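PDB 3M4X: NOL1/NOP2/sun family protein from Enterococcus faecium, which probably makes 5-methylcytosine in ribosomal RNA, as an RsmF-like member of the NOL1/NOP2/sun family with a C-terminal PUA-like RNA-binding domain. Local coordinates for residues H82-E87 / D431-G436; A387-T392 / V435-Q440. All blocks are in the same frame, centred on the assembly; numbering follows the deposited sequence.

Contact 1 (H82-E87 / D431-G436); sequences HQAGYE and DKIPVG
I433 packs against A84 and Y86, and this is the dense part of the contact. Both of its branches take part. CG2 lies 3.3 Å from A84 CB, closer than carbons usually pack. The same methyl sits 3.4 Å from Y86 CE1. CG1 lies over one face of the Y86 ring, 4.2 Å from its centroid and 20° off the normal, which makes a CH-pi contact. CG1 is anti to the carbonyl carbon (chi1 -53°) and CG2 anti to the backbone N. This puts CG2 between A84 CB and the ring atom CE1, and CG1 over the ring face. P434 meets the same ring differently: its CD lies at the edge, 3.4 Å from Y86 OH. That hydroxyl is hydrogen-bonded to P47 O.

The loop that carries A84 and Y86 comes off helix 80-83 by a Schellman motif. G85, at positive phi, is its C-prime residue. The end of this helix, in the N-terminal RsmF region, thereby meets the first residues of strand 433-441 of the PUA-like domain.

Q83 gives the one direct hydrogen bond between the two segments. Its NE2 donates to V435 O at 2.9 Å, and the bond is bent, with 133° at the hydrogen. Y386 and W408 bind the same amide, at NE2 and OE1, and would fix its rotation. A water lies 2.7 Å from P434 O and, farther off, within reach of A84 O, so it may link the two. Packing thins out toward K432, which is exposed and whose side chain leads away from the loop.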
loop_
_atom_site.group_PDB
_atom_site.type_symbol
_atom_site.label_atom_id
_atom_site.label_comp_id
_atom_site.label_asym_id
_atom_site.label_seq_id
_atom_site.Cartn_x
_atom_site.Cartn_y
_atom_site.Cartn_z
ATOM N N HIS A 82 15.095 -4.672 -2.174
ATOM C CA HIS A 82 14.204 -3.544 -2.315
ATOM C C HIS A 82 13.746 -3.336 -3.748
ATOM O O HIS A 82 12.562 -3.120 -3.979
ATOM C CB HIS A 82 14.825 -2.244 -1.800
ATOM C CG HIS A 82 13.980 -1.041 -2.084
ATOM N ND1 HIS A 82 14.057 -0.339 -3.270
ATOM C CD2 HIS A 82 12.995 -0.454 -1.364
ATOM C CE1 HIS A 82 13.173 0.642 -3.258
ATOM N NE2 HIS A 82 12.515 0.594 -2.110
ATOM N N GLN A 83 14.685 -3.367 -4.694
ATOM C CA GLN A 83 14.361 -3.190 -6.115
ATOM C C GLN A 83 13.277 -4.160 -6.587
ATOM O O GLN A 83 12.363 -3.775 -7.314
ATOM C CB GLN A 83 15.616 -3.344 -6.988
ATOM C CG GLN A 83 15.349 -3.480 -8.498
ATOM C CD GLN A 83 15.227 -4.936 -8.961
ATOM O OE1 GLN A 83 15.987 -5.803 -8.514
ATOM N NE2 GLN A 83 14.267 -5.207 -9.865
ATOM N N ALA A 84 13.376 -5.411 -6.154
ATOM C CA ALA A 84 12.471 -6.462 -6.616
ATOM C C ALA A 84 11.209 -6.581 -5.788
ATOM O O ALA A 84 10.444 -7.520 -5.984
ATOM C CB ALA A 84 13.184 -7.804 -6.643
ATOM N N GLY A 85 11.023 -5.662 -4.841
ATOM C CA GLY A 85 9.814 -5.626 -4.034
ATOM C C GLY A 85 9.727 -6.615 -2.885
ATOM O O GLY A 85 8.630 -6.970 -2.465
ATOM N N TYR A 86 10.874 -7.051 -2.370
ATOM C CA TYR A 86 10.890 -8.022 -1.280
ATOM C C TYR A 86 10.847 -7.321 0.068
ATOM O O TYR A 86 10.741 -7.955 1.110
ATOM C CB TYR A 86 12.119 -8.950 -1.384
ATOM C CG TYR A 86 11.884 -10.130 -2.318
ATOM C CD1 TYR A 86 11.577 -9.931 -3.652
ATOM C CD2 TYR A 86 11.940 -11.436 -1.843
ATOM C CE1 TYR A 86 11.336 -11.027 -4.515
ATOM C CE2 TYR A 86 11.716 -12.523 -2.677
ATOM C CZ TYR A 86 11.415 -12.313 -4.011
ATOM O OH TYR A 86 11.192 -13.394 -4.820
ATOM N N GLU A 87 10.947 -6.003 0.036
ATOM C CA GLU A 87 10.900 -5.214 1.257
ATOM C C GLU A 87 10.181 -3.924 0.995
ATOM O O GLU A 87 10.373 -3.297 -0.047
ATOM C CB GLU A 87 12.295 -4.898 1.777
ATOM C CG GLU A 87 13.089 -6.128 2.107
ATOM C CD GLU A 87 14.457 -5.806 2.637
ATOM O OE1 GLU A 87 15.049 -6.710 3.245
ATOM O OE2 GLU A 87 14.930 -4.662 2.458
ATOM N N ASP A 431 19.092 -15.819 -7.415
ATOM C CA ASP A 431 18.798 -16.876 -6.452
ATOM C C ASP A 431 17.371 -17.341 -6.694
ATOM O O ASP A 431 17.137 -18.212 -7.541
ATOM C CB ASP A 431 19.010 -16.404 -5.007
ATOM C CG ASP A 431 18.945 -17.550 -3.995
ATOM O OD1 ASP A 431 18.340 -18.607 -4.288
ATOM O OD2 ASP A 431 19.511 -17.398 -2.894
ATOM N N LYS A 432 16.413 -16.743 -5.983
ATOM C CA LYS A 432 15.002 -17.050 -6.214
ATOM C C LYS A 432 14.178 -15.798 -6.514
ATOM O O LYS A 432 12.948 -15.853 -6.627
ATOM C CB LYS A 432 14.420 -17.802 -5.015
ATOM C CG LYS A 432 14.847 -19.263 -4.919
ATOM C CD LYS A 432 14.125 -19.950 -3.772
ATOM C CE LYS A 432 14.715 -21.328 -3.513
ATOM N NZ LYS A 432 14.071 -22.006 -2.354
ATOM N N ILE A 433 14.866 -14.672 -6.657
ATOM C CA ILE A 433 14.206 -13.387 -6.834
ATOM C C ILE A 433 14.119 -12.995 -8.301
ATOM O O ILE A 433 15.151 -12.787 -8.948
ATOM C CB ILE A 433 14.979 -12.270 -6.142
ATOM C CG1 ILE A 433 15.252 -12.615 -4.683
ATOM C CG2 ILE A 433 14.226 -10.952 -6.262
ATOM C CD1 ILE A 433 16.266 -11.679 -4.043
ATOM N N PRO A 434 12.884 -12.868 -8.824
ATOM C CA PRO A 434 12.685 -12.350 -10.182
ATOM C C PRO A 434 12.968 -10.857 -10.187
ATOM O O PRO A 434 12.297 -10.097 -9.473
ATOM C CB PRO A 434 11.185 -12.614 -10.454
ATOM C CG PRO A 434 10.797 -13.687 -9.477
ATOM C CD PRO A 434 11.625 -13.359 -8.236
ATOM N N VAL A 435 13.947 -10.425 -10.971
ATOM C CA VAL A 435 14.321 -9.021 -10.930
ATOM C C VAL A 435 13.913 -8.230 -12.159
ATOM O O VAL A 435 14.074 -7.011 -12.187
ATOM C CB VAL A 435 15.823 -8.845 -10.668
ATOM C CG1 VAL A 435 16.193 -9.547 -9.380
ATOM C CG2 VAL A 435 16.648 -9.402 -11.828
ATOM N N GLY A 436 13.372 -8.911 -13.172
ATOM C CA GLY A 436 13.026 -8.245 -14.419
ATOM C C GLY A 436 13.212 -9.099 -15.667
ATOM O O GLY A 436 13.695 -10.225 -15.586
HETATM O O HOH W 1 10.045 -10.119 -7.974
#

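Contact 2 (A387-T392 / V435-Q440)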
loop_
_atom_site.group_PDB
_atom_site.type_symbol
_atom_site.label_atom_id
_atom_site.label_comp_id
_atom_site.label_asym_id
_atom_site.label_seq_id
_atom_site.Cartn_x
_atom_site.Cartn_y
_atom_site.Cartn_z
ATOM N N ALA A 387 6.423 -5.002 -14.818
ATOM C CA ALA A 387 5.360 -5.378 -13.890
ATOM C C ALA A 387 5.137 -6.885 -13.895
ATOM O O ALA A 387 5.008 -7.512 -12.836
ATOM C CB ALA A 387 4.057 -4.630 -14.214
ATOM N N LEU A 388 5.073 -7.466 -15.091
ATOM C CA LEU A 388 4.806 -8.888 -15.242
ATOM C C LEU A 388 5.938 -9.706 -14.614
ATOM O O LEU A 388 5.696 -10.645 -13.845
ATOM C CB LEU A 388 4.624 -9.240 -16.730
ATOM C CG LEU A 388 4.474 -10.723 -17.078
ATOM C CD1 LEU A 388 3.396 -11.375 -16.252
ATOM C CD2 LEU A 388 4.187 -10.902 -18.555
ATOM N N ALA A 389 7.174 -9.336 -14.932
ATOM C CA ALA A 389 8.333 -9.946 -14.290
ATOM C C ALA A 389 8.188 -9.981 -12.767
ATOM O O ALA A 389 8.354 -11.031 -12.147
ATOM C CB ALA A 389 9.624 -9.213 -14.686
ATOM N N LEU A 390 7.870 -8.832 -12.178
ATOM C CA LEU A 390 7.781 -8.691 -10.719
ATOM C C LEU A 390 6.505 -9.259 -10.081
ATOM O O LEU A 390 6.404 -9.323 -8.857
ATOM C CB LEU A 390 7.973 -7.229 -10.310
ATOM C CG LEU A 390 9.450 -6.872 -10.073
ATOM C CD1 LEU A 390 10.301 -7.126 -11.318
ATOM C CD2 LEU A 390 9.609 -5.440 -9.605
ATOM N N ALA A 391 5.551 -9.695 -10.905
ATOM C CA ALA A 391 4.347 -10.385 -10.410
ATOM C C ALA A 391 4.428 -11.891 -10.613
ATOM O O ALA A 391 3.450 -12.608 -10.395
ATOM C CB ALA A 391 3.104 -9.844 -11.092
ATOM N N THR A 392 5.589 -12.380 -11.032
ATOM C CA THR A 392 5.746 -13.809 -11.266
ATOM C C THR A 392 5.768 -14.510 -9.928
ATOM O O THR A 392 6.502 -14.104 -9.036
ATOM C CB THR A 392 7.072 -14.142 -11.985
ATOM O OG1 THR A 392 7.142 -13.433 -13.222
ATOM C CG2 THR A 392 7.165 -15.638 -12.260
ATOM N N VAL A 435 13.947 -10.425 -10.971
ATOM C CA VAL A 435 14.321 -9.021 -10.930
ATOM C C VAL A 435 13.913 -8.230 -12.159
ATOM O O VAL A 435 14.074 -7.011 -12.187
ATOM C CB VAL A 435 15.823 -8.845 -10.668
ATOM C CG1 VAL A 435 16.193 -9.547 -9.380
ATOM C CG2 VAL A 435 16.648 -9.402 -11.828
ATOM N N GLY A 436 13.372 -8.911 -13.172
ATOM C CA GLY A 436 13.026 -8.245 -14.419
ATOM C C GLY A 436 13.212 -9.099 -15.667
ATOM O O GLY A 436 13.695 -10.225 -15.586
ATOM N N PHE A 437 12.825 -8.561 -16.825
ATOM C CA PHE A 437 13.049 -9.248 -18.096
ATOM C C PHE A 437 14.372 -8.869 -18.760
ATOM O O PHE A 437 14.775 -7.708 -18.760
ATOM C CB PHE A 437 11.912 -8.969 -19.087
ATOM C CG PHE A 437 10.738 -9.886 -18.933
ATOM C CD1 PHE A 437 9.551 -9.428 -18.387
ATOM C CD2 PHE A 437 10.823 -11.214 -19.340
ATOM C CE1 PHE A 437 8.466 -10.275 -18.244
ATOM C CE2 PHE A 437 9.753 -12.064 -19.198
ATOM C CZ PHE A 437 8.569 -11.598 -18.649
ATOM N N GLY A 438 15.034 -9.870 -19.331
ATOM C CA GLY A 438 16.075 -9.635 -20.309
ATOM C C GLY A 438 15.639 -10.272 -21.617
ATOM O O GLY A 438 14.661 -11.019 -21.654
ATOM N N LYS A 439 16.348 -9.977 -22.698
ATOM C CA LYS A 439 16.088 -10.670 -23.944
ATOM C C LYS A 439 17.394 -11.219 -24.516
ATOM O O LYS A 439 18.214 -10.487 -25.065
ATOM C CB LYS A 439 15.359 -9.771 -24.952
ATOM C CG LYS A 439 14.770 -10.557 -26.131
ATOM C CD LYS A 439 14.394 -9.654 -27.285
ATOM C CE LYS A 439 13.769 -10.448 -28.400
ATOM N NZ LYS A 439 13.452 -9.593 -29.567
ATOM N N GLN A 440 17.579 -12.523 -24.368
ATOM C CA GLN A 440 18.808 -13.157 -24.784
ATOM C C GLN A 440 18.863 -13.336 -26.306
ATOM O O GLN A 440 18.150 -14.161 -26.880
ATOM C CB GLN A 440 18.969 -14.491 -24.077
ATOM C CG GLN A 440 20.260 -15.219 -24.422
ATOM C CD GLN A 440 20.248 -16.620 -23.889
ATOM O OE1 GLN A 440 19.221 -17.303 -23.953
ATOM N NE2 GLN A 440 21.378 -17.065 -23.350
#
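The F437 ring is met by A389 and L388. L388 CG lies at its edge, near the ring plane, with CE1 as its nearest ring atom at 4.2 Å. The A389 methyl comes from above the ring plane, off the CD1-CE1 rim and not over the centre; CB is 3.7 Å from F437 CD1. The backbone A389 N is as near to F437 CE1, but it approaches obliquely. The chi1 of F437 (-85°) carries the ring from the strand back to the helix, although its first bond does not aim there. F337 also meets this ring, with the two planes at about 55°.

Beside the ring the backbones come close. The A389 methyl rests on G436, with CB 3.5 Å from G436 CA, and the two CA atoms are 5.0 Å apart. The backbone angles of G436 (phi 146°) by themselves call for glycine; a CB would point away from the helix. L390 takes the other side of A389, and its CD1 packs on the V435 peptide, 3.9 Å from V435 C.

The short helix 386-390 follows strand 381-384, the last of the four-stranded antiparallel sheet. It therefore lays the end of the pre-PUA region on strand 433-441 of the PUA-like domain. L427 of the adjacent strand 426-430 touches both A389 and T392.

All touching residues are buried, and the two segments share no hydrogen bond or salt bridge. Their association rests on van der Waals fit of apolar side chains against each other and against the backbone, with the small A389 side chain allowing the helix to come this near the strand.

Contacts 1 and 2 meet on strand 433-441 and share V435 and G436; their centres are about 10 Å apart. Contact 1 brings the N-terminal region to the start of the strand. Contact 2 brings the pre-PUA helix to residues just further along. The strand thus joins three sequence regions. Both contacts are mainly buried, but contact 1 reaches an exposed edge at K432, where contact 2 has no exposed touching residue. Contact 1 mixes apolar packing with an amide bond and a possible water link, whereas contact 2 has packing alone between its segments. They also touch directly: P434 CB packs 3.7 Å from A389 O. K46 NZ bonds both A84 O and L390 O.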